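Local coordinates for protein endo-beta-1,4-glucanase (Ampullaria crossean, PDB 5XBU) that probably hydrolyses internal beta-1,4-glucosidic bonds of cellulose, as a family 45 glycoside hydrolase of the double-psi beta-barrel clan, at residues 62-67 / 106-111; 55-60 / 142-147. One frame throughout, in Å; residues are numbered along the deposited sequence.

Both contacts are buried and belong to the same barrel sheet, through neighbouring strands. Contact 2 is inside the sheet: strand 57-60 runs antiparallel to strand 140-144. Contact 1 seats the short helix 62-65, which follows strand 57-60 directly, against the end of strand 104-108 and the loop after it. Strands 57-60 and 104-108 are parallel neighbours, so the two contacts touch; M107 O lies 2.9 Å from T58 N, a probable hydrogen bond. Their chemistry differs. Contact 1 is mainly apolar and has no hydrogen bond between its segments. Contact 2 rests mainly on backbone bonds, with a threonine hydroxyl, a water and some side-chain packing. Contact 1 nests within the loop that contact 2 closes.

Contact 1: 62-67 / 106-111; sequences ERYFDD and FMVTNA
F65 lies with one ring face against the methyl group of A111. This seats the short helix 62-65 on the loop that leaves strand 104-108, within a fold of the double-psi beta-barrel clan. A111 CB sits 3.5 Å from the centroid of the F65 ring and only 6° off its normal, a CH-pi contact almost exactly over the centre. The ring also reaches the chain just before A111. F65 CD1 is 3.2 Å from N110 O, which approaches obliquely. N110 O has no hydrogen-bond partner in the model, although the contact buries it. Among the two segments, V108 completes the first shell: its CG1 lies 4.0 Å from F65 CD1, also obliquely. Its other methyl, CG2, comes near the plane of the Y64 ring, at the CE2 edge, 4.3 Å away. V108 thus touches both aromatic rings, one with each branch.

The F65 side chain extends with CG opposite the backbone N (chi1 175°), which carries the ring from the helix toward the loop. With an alanine in place of F65, the A111 methyl would probably lose its aromatic cover and a gap would open beside V108 CG1.

A37 and C78, from loops, also touch F65. Y64 is held at its far end by a hydrogen bond between Y64 OH and E164 OE2, and W162 meets its ring edge-to-face. The N110 side chain turns from the helix and bonds to A37 N and Y30 OH. Just after F65 the helix ends in a Schellman motif, with D67 at positive phi as the C-prime residue. At its start, R63 forms a salt bridge with E62. E62 OE1 lies near the guanidinium plane, 2.8 Å from R63 NH1, which meets the carboxylate from above its plane.

Contact 2: 55-60 / 142-147; sequences KHVTAP and DLQDQV
T58 and L143 face each other as a non-hydrogen-bonded pair where strands 57-60 and 140-144 run antiparallel in the barrel sheet. The next pair, A59 and D142, is hydrogen-bonded. The angle between the short segments is 151°, which reflects the twist of the sheet.

The T58 side chain adds a bond to the backbone pattern. Its OG1 is anti to the backbone N (chi1 -176°), and this places the hydroxyl close to the opposite strand. It donates to D142 O over 2.9 Å, from above the carbonyl plane. A59 N donates to the same oxygen in that plane, over 2.8 Å. Two donors therefore grip D142 O from different directions. L143 CD2 lies 3.7 Å from T58 OG1, so a methyl packs beside the hydroxyl. F106 of the neighbouring strand touches both T58 and L143.

A59 and D142 share the other face of the sheet, where A59 CB is 4.2 Å from D142 CB. D142 N completes the pair by donating to A59 O over 3.0 Å. The D142 carboxylate turns away from A59, and its OD1 bonds to the hydroxyl of T28. Y30 of strand 22-30 touches both residues.

V57 and Q144 lie side by side, pointing the same way. V57 CG2 stands between the backbone N and the carbonyl carbon and packs 3.5 Å from Q144 CB. The Q144 chain then bends at chi2 (63°), and its amide end leads away from V57. Q144 OE1 accepts a weak hydrogen bond from Q146 N. The side chain also touches L53 of helix 50-54.

The strands begin to part beyond this pair. Q144 N still bonds to V57 O, and a water lies within hydrogen-bonding distance of V57 O and Q144 O, 2.8 Å from the latter.

Contact 1: 62-67 / 106-111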
ATOM      1  N   GLU A  62       5.096   3.768   6.168  1.00  8.57           N
ATOM      2  CA  GLU A  62       6.059   3.163   7.083  1.00  8.94           C
ATOM      3  C   GLU A  62       5.443   2.579   8.354  1.00  8.91           C
ATOM      4  O   GLU A  62       5.815   1.475   8.764  1.00  9.13           O
ATOM      5  CB  GLU A  62       7.077   4.247   7.449  1.00 10.41           C
ATOM      6  CG  GLU A  62       8.230   3.797   8.317  1.00 11.20           C
ATOM      7  CD  GLU A  62       9.253   4.892   8.523  1.00 11.96           C
ATOM      8  OE1 GLU A  62       9.890   4.856   9.590  1.00 13.94           O
ATOM      9  OE2 GLU A  62       9.444   5.762   7.647  1.00 11.43           O
ATOM     10  N   ARG A  63       4.569   3.322   9.035  1.00  8.89           N
ATOM     11  CA  ARG A  63       4.084   2.837  10.322  1.00  9.30           C
ATOM     12  C   ARG A  63       3.181   1.619  10.181  1.00  9.34           C
ATOM     13  O   ARG A  63       3.144   0.792  11.098  1.00 11.41           O
ATOM     14  CB  ARG A  63       3.438   3.963  11.118  1.00  9.71           C
ATOM     15  CG  ARG A  63       4.432   5.014  11.586  1.00 10.49           C
ATOM     16  CD  ARG A  63       5.329   4.527  12.770  1.00 11.64           C
ATOM     17  NE  ARG A  63       6.317   5.578  13.076  1.00 12.29           N
ATOM     18  CZ  ARG A  63       7.467   5.743  12.437  1.00 13.10           C
ATOM     19  NH1 ARG A  63       7.895   4.813  11.593  1.00 13.98           N
ATOM     20  NH2 ARG A  63       8.162   6.852  12.633  1.00 13.67           N
ATOM     21  N   TYR A  64       2.465   1.447   9.068  1.00  8.66           N
ATOM     22  CA  TYR A  64       1.806   0.169   8.827  1.00  8.82           C
ATOM     23  C   TYR A  64       2.823  -0.895   8.443  1.00  8.93           C
ATOM     24  O   TYR A  64       2.784  -2.017   8.954  1.00  9.57           O
ATOM     25  CB  TYR A  64       0.691   0.273   7.769  1.00  8.90           C
ATOM     26  CG  TYR A  64       0.121  -1.077   7.444  1.00  9.11           C
ATOM     27  CD1 TYR A  64      -0.630  -1.794   8.369  1.00  9.76           C
ATOM     28  CD2 TYR A  64       0.400  -1.683   6.235  1.00 10.33           C
ATOM     29  CE1 TYR A  64      -1.091  -3.062   8.098  1.00 10.73           C
ATOM     30  CE2 TYR A  64      -0.036  -2.949   5.959  1.00 12.03           C
ATOM     31  CZ  TYR A  64      -0.784  -3.648   6.875  1.00 11.61           C
ATOM     32  OH  TYR A  64      -1.190  -4.914   6.540  1.00 13.84           O
ATOM     33  N   PHE A  65       3.735  -0.557   7.523  1.00  8.78           N
ATOM     34  CA  PHE A  65       4.764  -1.496   7.093  1.00  9.24           C
ATOM     35  C   PHE A  65       5.427  -2.209   8.261  1.00  9.07           C
ATOM     36  O   PHE A  65       5.631  -3.428   8.198  1.00  9.39           O
ATOM     37  CB  PHE A  65       5.806  -0.744   6.273  1.00  9.61           C
ATOM     38  CG  PHE A  65       6.971  -1.580   5.872  1.00  9.62           C
ATOM     39  CD1 PHE A  65       6.885  -2.422   4.789  1.00 10.09           C
ATOM     40  CD2 PHE A  65       8.179  -1.515   6.559  1.00 10.25           C
ATOM     41  CE1 PHE A  65       7.971  -3.194   4.401  1.00 10.70           C
ATOM     42  CE2 PHE A  65       9.250  -2.276   6.181  1.00 10.78           C
ATOM     43  CZ  PHE A  65       9.147  -3.141   5.095  1.00 11.14           C
ATOM     44  N   ASP A  66       5.786  -1.458   9.304  1.00  9.46           N
ATOM     45  CA  ASP A  66       6.473  -2.036  10.458  1.00 10.03           C
ATOM     46  C   ASP A  66       5.625  -2.031  11.716  1.00 10.21           C
ATOM     47  O   ASP A  66       6.178  -2.062  12.819  1.00 10.76           O
ATOM     48  CB  ASP A  66       7.818  -1.373  10.724  1.00 10.76           C
ATOM     49  CG  ASP A  66       8.713  -2.224  11.621  1.00 11.30           C
ATOM     50  OD1 ASP A  66       8.631  -3.484  11.542  1.00 11.74           O
ATOM     51  OD2 ASP A  66       9.472  -1.619  12.405  1.00 11.70           O
ATOM     52  N   ASP A  67       4.300  -2.018  11.588  1.00 10.50           N
ATOM     53  CA  ASP A  67       3.400  -2.151  12.739  1.00 11.46           C
ATOM     54  C   ASP A  67       3.790  -1.236  13.904  1.00 11.51           C
ATOM     55  O   ASP A  67       3.937  -1.676  15.049  1.00 12.29           O
ATOM     56  CB  ASP A  67       3.288  -3.605  13.210  1.00 13.07           C
ATOM     57  CG  ASP A  67       2.233  -3.800  14.283  1.00 14.69           C
ATOM     58  OD1 ASP A  67       1.191  -3.109  14.235  1.00 15.64           O
ATOM     59  OD2 ASP A  67       2.442  -4.658  15.163  1.00 15.98           O
ATOM     60  N   PHE A 106      -3.235  -6.834  -3.010  1.00  9.39           N
ATOM     61  CA  PHE A 106      -1.828  -6.507  -3.173  1.00  9.56           C
ATOM     62  C   PHE A 106      -1.036  -7.123  -2.028  1.00  9.01           C
ATOM     63  O   PHE A 106      -1.489  -7.130  -0.877  1.00  9.97           O
ATOM     64  CB  PHE A 106      -1.585  -5.002  -3.148  1.00  9.49           C
ATOM     65  CG  PHE A 106      -2.249  -4.263  -4.286  1.00  9.48           C
ATOM     66  CD1 PHE A 106      -3.585  -3.923  -4.200  1.00  9.95           C
ATOM     67  CD2 PHE A 106      -1.545  -3.929  -5.432  1.00  9.88           C
ATOM     68  CE1 PHE A 106      -4.219  -3.263  -5.248  1.00 10.80           C
ATOM     69  CE2 PHE A 106      -2.163  -3.272  -6.491  1.00 10.77           C
ATOM     70  CZ  PHE A 106      -3.509  -2.949  -6.383  1.00 11.00           C
ATOM     71  N   MET A 107       0.180  -7.567  -2.311  1.00  8.81           N
ATOM     72  CA  MET A 107       1.086  -8.057  -1.276  1.00  8.46           C
ATOM     73  C   MET A 107       2.116  -7.001  -0.909  1.00  8.15           C
ATOM     74  O   MET A 107       2.695  -6.343  -1.778  1.00  8.49           O
ATOM     75  CB  MET A 107       1.777  -9.344  -1.741  1.00  8.84           C
ATOM     76  CG  MET A 107       2.624  -9.983  -0.628  1.00  9.06           C
ATOM     77  SD  MET A 107       3.105 -11.675  -1.006  1.00  9.80           S
ATOM     78  CE  MET A 107       4.312 -11.389  -2.316  1.00 10.61           C
ATOM     79  N   VAL A 108       2.354  -6.855   0.398  1.00  8.17           N
ATOM     80  CA  VAL A 108       3.369  -5.943   0.905  1.00  8.31           C
ATOM     81  C   VAL A 108       4.754  -6.509   0.627  1.00  8.50           C
ATOM     82  O   VAL A 108       5.131  -7.551   1.169  1.00  9.05           O
ATOM     83  CB  VAL A 108       3.189  -5.733   2.415  1.00  8.72           C
ATOM     84  CG1 VAL A 108       4.288  -4.863   2.950  1.00  8.98           C
ATOM     85  CG2 VAL A 108       1.786  -5.182   2.716  1.00  8.98           C
ATOM     86  N   THR A 109       5.526  -5.796  -0.200  1.00  8.44           N
ATOM     87  CA  THR A 109       6.895  -6.205  -0.513  1.00  8.74           C
ATOM     88  C   THR A 109       7.898  -5.084  -0.328  1.00  8.84           C
ATOM     89  O   THR A 109       9.099  -5.317  -0.515  1.00 10.14           O
ATOM     90  CB  THR A 109       7.018  -6.768  -1.928  1.00  9.53           C
ATOM     91  OG1 THR A 109       6.775  -5.696  -2.831  1.00 10.06           O
ATOM     92  CG2 THR A 109       6.089  -7.919  -2.173  1.00 10.04           C
ATOM     93  N   ASN A 110       7.462  -3.889   0.062  1.00  8.97           N
ATOM     94  CA  ASN A 110       8.355  -2.752   0.163  1.00  9.60           C
ATOM     95  C   ASN A 110       7.717  -1.764   1.130  1.00  9.20           C
ATOM     96  O   ASN A 110       6.608  -1.994   1.608  1.00  9.11           O
ATOM     97  CB  ASN A 110       8.594  -2.214  -1.251  1.00 10.41           C
ATOM     98  CG  ASN A 110       9.715  -1.207  -1.351  1.00 11.38           C
ATOM     99  OD1 ASN A 110      10.579  -1.102  -0.484  1.00 10.99           O
ATOM    100  ND2 ASN A 110       9.717  -0.456  -2.441  1.00 13.03           N
ATOM    101  N   ALA A 111       8.436  -0.677   1.416  1.00  9.89           N
ATOM    102  CA  ALA A 111       7.974   0.359   2.332  1.00 10.20           C
ATOM    103  C   ALA A 111       7.983   1.718   1.656  1.00 10.09           C
ATOM    104  O   ALA A 111       8.857   2.005   0.834  1.00 11.05           O
ATOM    105  CB  ALA A 111       8.906   0.429   3.543  1.00 11.50           C
TER

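Contact 2: 55-60 / 142-147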
ATOM      1  N   LYS A  55       3.665  -8.026 -10.489  1.00 10.31           N
ATOM      2  CA  LYS A  55       2.427  -8.423  -9.824  1.00 10.42           C
ATOM      3  C   LYS A  55       1.834  -7.273  -9.031  1.00 10.02           C
ATOM      4  O   LYS A  55       2.357  -6.162  -9.049  1.00 10.56           O
ATOM      5  CB  LYS A  55       2.646  -9.661  -8.979  1.00 10.76           C
ATOM      6  CG  LYS A  55       2.912 -10.900  -9.814  1.00 12.10           C
ATOM      7  CD  LYS A  55       2.731 -12.156  -8.983  1.00 13.03           C
ATOM      8  CE  LYS A  55       2.928 -13.384  -9.782  1.00 13.15           C
ATOM      9  NZ  LYS A  55       2.575 -14.572  -8.975  1.00 13.58           N
ATOM     10  N   HIS A  56       0.700  -7.545  -8.376  1.00 10.38           N
ATOM     11  CA  HIS A  56       0.029  -6.570  -7.527  1.00 10.36           C
ATOM     12  C   HIS A  56       0.742  -6.565  -6.174  1.00  9.55           C
ATOM     13  O   HIS A  56       0.400  -7.323  -5.259  1.00  9.96           O
ATOM     14  CB  HIS A  56      -1.429  -6.959  -7.367  1.00 11.52           C
ATOM     15  CG  HIS A  56      -2.208  -6.858  -8.611  1.00 12.26           C
ATOM     16  ND1 HIS A  56      -3.225  -7.735  -8.914  1.00 13.37           N
ATOM     17  CD2 HIS A  56      -2.160  -5.968  -9.635  1.00 13.54           C
ATOM     18  CE1 HIS A  56      -3.745  -7.414 -10.097  1.00 13.66           C
ATOM     19  NE2 HIS A  56      -3.119  -6.342 -10.551  1.00 13.72           N
ATOM     20  N   VAL A  57       1.745  -5.701  -6.090  1.00  9.43           N
ATOM     21  CA  VAL A  57       2.550  -5.544  -4.892  1.00  9.16           C
ATOM     22  C   VAL A  57       2.566  -4.066  -4.504  1.00  9.03           C
ATOM     23  O   VAL A  57       2.345  -3.163  -5.328  1.00  9.54           O
ATOM     24  CB  VAL A  57       3.968  -6.146  -5.079  1.00  9.89           C
ATOM     25  CG1 VAL A  57       3.866  -7.654  -5.264  1.00 10.51           C
ATOM     26  CG2 VAL A  57       4.747  -5.481  -6.210  1.00 10.64           C
ATOM     27  N   THR A  58       2.804  -3.830  -3.220  1.00  8.78           N
ATOM     28  CA  THR A  58       2.690  -2.508  -2.654  1.00  8.68           C
ATOM     29  C   THR A  58       3.818  -2.208  -1.664  1.00  8.58           C
ATOM     30  O   THR A  58       4.376  -3.096  -1.010  1.00  8.86           O
ATOM     31  CB  THR A  58       1.295  -2.322  -2.002  1.00  8.83           C
ATOM     32  OG1 THR A  58       1.123  -0.999  -1.508  1.00  9.38           O
ATOM     33  CG2 THR A  58       0.997  -3.280  -0.851  1.00  9.09           C
ATOM     34  N   ALA A  59       4.072  -0.907  -1.543  1.00  8.56           N
ATOM     35  CA  ALA A  59       4.876  -0.280  -0.498  1.00  8.53           C
ATOM     36  C   ALA A  59       3.933   0.548   0.367  1.00  8.19           C
ATOM     37  O   ALA A  59       3.586   1.679  -0.002  1.00  8.73           O
ATOM     38  CB  ALA A  59       5.947   0.605  -1.128  1.00  9.36           C
ATOM     39  N   PRO A  60       3.497   0.036   1.517  1.00  8.13           N
ATOM     40  CA  PRO A  60       2.657   0.839   2.406  1.00  8.35           C
ATOM     41  C   PRO A  60       3.473   1.885   3.135  1.00  8.21           C
ATOM     42  O   PRO A  60       4.676   1.735   3.363  1.00  8.69           O
ATOM     43  CB  PRO A  60       2.084  -0.179   3.404  1.00  8.40           C
ATOM     44  CG  PRO A  60       2.347  -1.525   2.787  1.00  9.15           C
ATOM     45  CD  PRO A  60       3.628  -1.340   2.034  1.00  8.44           C
ATOM     46  N   ASP A 142       1.322   2.607  -1.722  1.00  8.94           N
ATOM     47  CA  ASP A 142       1.973   2.952  -2.974  1.00  9.61           C
ATOM     48  C   ASP A 142       2.021   1.680  -3.809  1.00  9.45           C
ATOM     49  O   ASP A 142       2.530   0.654  -3.357  1.00  9.87           O
ATOM     50  CB  ASP A 142       3.365   3.520  -2.701  1.00 11.00           C
ATOM     51  CG  ASP A 142       3.819   4.530  -3.740  1.00 12.79           C
ATOM     52  OD1 ASP A 142       3.097   4.775  -4.717  1.00 13.07           O
ATOM     53  OD2 ASP A 142       4.935   5.057  -3.535  1.00 14.94           O
ATOM     54  N   LEU A 143       1.478   1.724  -5.012  1.00  9.38           N
ATOM     55  CA  LEU A 143       1.258   0.517  -5.792  1.00 10.01           C
ATOM     56  C   LEU A 143       2.303   0.420  -6.907  1.00 10.65           C
ATOM     57  O   LEU A 143       2.438   1.330  -7.722  1.00 11.41           O
ATOM     58  CB  LEU A 143      -0.157   0.519  -6.401  1.00  9.99           C
ATOM     59  CG  LEU A 143      -1.280   0.779  -5.365  1.00 10.32           C
ATOM     60  CD1 LEU A 143      -2.605   0.777  -6.066  1.00 11.34           C
ATOM     61  CD2 LEU A 143      -1.259  -0.247  -4.238  1.00 10.07           C
ATOM     62  N   GLN A 144       3.029  -0.697  -6.947  1.00 10.95           N
ATOM     63  CA  GLN A 144       4.061  -0.915  -7.971  1.00 11.96           C
ATOM     64  C   GLN A 144       3.426  -0.912  -9.360  1.00 12.22           C
ATOM     65  O   GLN A 144       2.442  -1.616  -9.607  1.00 12.18           O
ATOM     66  CB  GLN A 144       4.704  -2.266  -7.699  1.00 11.87           C
ATOM     67  CG  GLN A 144       5.742  -2.717  -8.732  1.00 12.29           C
ATOM     68  CD  GLN A 144       6.941  -1.818  -8.804  1.00 13.65           C
ATOM     69  OE1 GLN A 144       7.091  -1.036  -9.744  1.00 14.99           O
ATOM     70  NE2 GLN A 144       7.810  -1.906  -7.778  1.00 15.17           N
ATOM     71  N   ASP A 145       4.023  -0.140 -10.273  1.00 13.72           N
ATOM     72  CA  ASP A 145       3.467   0.020 -11.613  1.00 15.35           C
ATOM     73  C   ASP A 145       4.526  -0.160 -12.697  1.00 15.88           C
ATOM     74  O   ASP A 145       4.319   0.298 -13.820  1.00 16.32           O
ATOM     75  CB  ASP A 145       2.770   1.391 -11.754  1.00 16.84           C
ATOM     76  CG  ASP A 145       1.853   1.496 -12.994  1.00 17.89           C
ATOM     77  OD1 ASP A 145       1.165   0.513 -13.380  1.00 18.15           O
ATOM     78  OD2 ASP A 145       1.822   2.589 -13.590  1.00 19.37           O
ATOM     79  N   GLN A 146       5.647  -0.833 -12.391  1.00 16.33           N
ATOM     80  CA  GLN A 146       6.764  -0.912 -13.335  1.00 17.52           C
ATOM     81  C   GLN A 146       6.327  -1.384 -14.710  1.00 16.90           C
ATOM     82  O   GLN A 146       6.825  -0.882 -15.722  1.00 17.89           O
ATOM     83  CB  GLN A 146       7.890  -1.799 -12.779  1.00 19.34           C
ATOM     84  CG  GLN A 146       9.046  -2.083 -13.774  1.00 21.57           C
ATOM     85  CD  GLN A 146      10.392  -1.517 -13.345  1.00 23.02           C
ATOM     86  OE1 GLN A 146      10.478  -0.573 -12.578  1.00 23.63           O
ATOM     87  NE2 GLN A 146      11.460  -2.097 -13.871  1.00 23.83           N
ATOM     88  N   VAL A 147       5.418  -2.356 -14.780  1.00 16.03           N
ATOM     89  CA  VAL A 147       4.989  -2.924 -16.062  1.00 16.10           C
ATOM     90  C   VAL A 147       3.564  -2.511 -16.428  1.00 16.59           C
ATOM     91  O   VAL A 147       2.915  -3.138 -17.286  1.00 17.43           O
ATOM     92  CB  VAL A 147       5.197  -4.446 -16.118  1.00 16.26           C
ATOM     93  CG1 VAL A 147       6.620  -4.786 -15.760  1.00 16.58           C
ATOM     94  CG2 VAL A 147       4.202  -5.189 -15.222  1.00 16.21           C
TER
HETATM   95  O   HOH W   1       0.876  -3.217  -7.894  1.00 12.23           O